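Local coordinates for protein putative Phosphoglycerate mutase (Plasmodium falciparum, PDB 3EOZ) that probably acts as a protein serine/threonine phosphatase of the histidine phosphatase superfamily, related to phosphoglycerate mutases, at residues L167-P170 / L171-L175. Numbering follows the deposited sequence.
Sequences LQIP and LFAWL
The indole of W174 reaches back over the start of its own helix to the loop before it, where NE1 donates a hydrogen bond to I169 O at 3.2 Å. The carbonyl oxygen meets the ring edge, close to the indole plane, but the bond is bent: its N-H...O angle is 143°, and NE1 stands above the carbonyl plane. Tryptophan suits the place because one flat group supplies both this donor and an apolar rim. I169 CG2 lies 3.6 Å from W174 CD1 and 3.7 Å from A173 CB, the methyl brought there by a chi1 of -66° that sets CG2 anti to the backbone N. Branching at CB lets isoleucine send this methyl to the helix while CG1 leads elsewhere; the small A173 offers just a methyl in return.

An extended link of I169 and P170 joins helices 156-166 and 171-176, two consecutive helices of this histidine phosphatase domain. P170 occupies the N-cap of the second, where proline costs nothing, since an N-cap residue has no helical bond to give with its N-H; its carbonyl accepts an i to i+3 bond from A173 N (3.0 Å), before L175 N to L171 O (2.7 Å) begins the regular helical pattern. For W174, chi1 of 52° places CG between the backbone N and carbonyl carbon, turning the indole back so that L171 CA lies against one face, toward its rim.

Just past helix 156-166, Q168 takes the positive phi of a Schellman motif. E199 of the second subunit accepts a hydrogen bond from F172 N, and F177 of that subunit meets the W174 ring edge-to-face.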
# COMPACT_ATOMS: atom_id res chain seq x y z
N LEU B 167 -12.10 -5.96 0.96
CA LEU B 167 -11.42 -5.47 -0.24
C LEU B 167 -10.39 -6.48 -0.75
O LEU B 167 -9.74 -6.23 -1.76
CB LEU B 167 -10.78 -4.11 0.01
CG LEU B 167 -11.77 -3.06 0.53
CD1 LEU B 167 -11.03 -1.81 0.85
CD2 LEU B 167 -12.90 -2.80 -0.48
N GLN B 168 -10.28 -7.62 -0.09
CA GLN B 168 -9.32 -8.66 -0.48
C GLN B 168 -7.93 -8.08 -0.62
O GLN B 168 -7.30 -8.24 -1.65
CB GLN B 168 -9.71 -9.30 -1.82
CG GLN B 168 -11.15 -9.78 -1.90
CD GLN B 168 -11.50 -10.17 -3.33
OE1 GLN B 168 -11.06 -11.21 -3.82
NE2 GLN B 168 -12.28 -9.32 -4.00
N ILE B 169 -7.49 -7.38 0.40
CA ILE B 169 -6.22 -6.68 0.35
C ILE B 169 -5.08 -7.69 0.38
O ILE B 169 -5.09 -8.60 1.18
CB ILE B 169 -6.03 -5.77 1.57
CG1 ILE B 169 -7.07 -4.61 1.53
CG2 ILE B 169 -4.57 -5.29 1.63
CD1 ILE B 169 -7.05 -3.67 2.76
N PRO B 170 -4.10 -7.51 -0.51
CA PRO B 170 -3.05 -8.52 -0.54
C PRO B 170 -2.21 -8.52 0.72
O PRO B 170 -2.02 -7.50 1.39
CB PRO B 170 -2.20 -8.13 -1.74
CG PRO B 170 -2.78 -6.81 -2.27
CD PRO B 170 -4.06 -6.56 -1.63
N LEU B 171 -1.70 -9.70 1.05
CA LEU B 171 -0.89 -9.86 2.22
C LEU B 171 0.28 -8.86 2.18
O LEU B 171 0.65 -8.29 3.21
CB LEU B 171 -0.45 -11.32 2.32
CG LEU B 171 0.55 -11.67 3.42
CD1 LEU B 171 0.40 -13.13 3.88
CD2 LEU B 171 1.94 -11.37 2.89
N PHE B 172 0.83 -8.62 1.00
CA PHE B 172 1.91 -7.66 0.80
C PHE B 172 1.67 -6.33 1.55
O PHE B 172 2.57 -5.82 2.23
CB PHE B 172 2.08 -7.40 -0.71
CG PHE B 172 3.12 -6.39 -1.06
CD1 PHE B 172 4.36 -6.78 -1.53
CD2 PHE B 172 2.82 -5.02 -1.03
CE1 PHE B 172 5.33 -5.83 -1.89
CE2 PHE B 172 3.77 -4.07 -1.39
CZ PHE B 172 5.02 -4.47 -1.81
N ALA B 173 0.46 -5.79 1.44
CA ALA B 173 0.17 -4.47 1.98
C ALA B 173 0.08 -4.50 3.50
O ALA B 173 0.65 -3.64 4.19
CB ALA B 173 -1.11 -3.91 1.35
N TRP B 174 -0.60 -5.49 4.05
CA TRP B 174 -0.70 -5.55 5.50
C TRP B 174 0.43 -6.28 6.20
O TRP B 174 0.49 -6.28 7.44
CB TRP B 174 -2.06 -6.03 5.95
CG TRP B 174 -2.58 -7.28 5.39
CD1 TRP B 174 -3.39 -7.41 4.30
CD2 TRP B 174 -2.42 -8.59 5.92
NE1 TRP B 174 -3.73 -8.72 4.12
CE2 TRP B 174 -3.14 -9.47 5.10
CE3 TRP B 174 -1.72 -9.11 7.01
CZ2 TRP B 174 -3.18 -10.84 5.32
CZ3 TRP B 174 -1.76 -10.46 7.24
CH2 TRP B 174 -2.49 -11.31 6.40
N LEU B 175 1.35 -6.87 5.44
CA LEU B 175 2.64 -7.23 6.02
C LEU B 175 3.39 -5.95 6.33
O LEU B 175 4.00 -5.86 7.39
CB LEU B 175 3.50 -8.09 5.10
CG LEU B 175 3.59 -9.60 5.31
CD1 LEU B 175 4.68 -10.16 4.38
CD2 LEU B 175 3.89 -9.98 6.73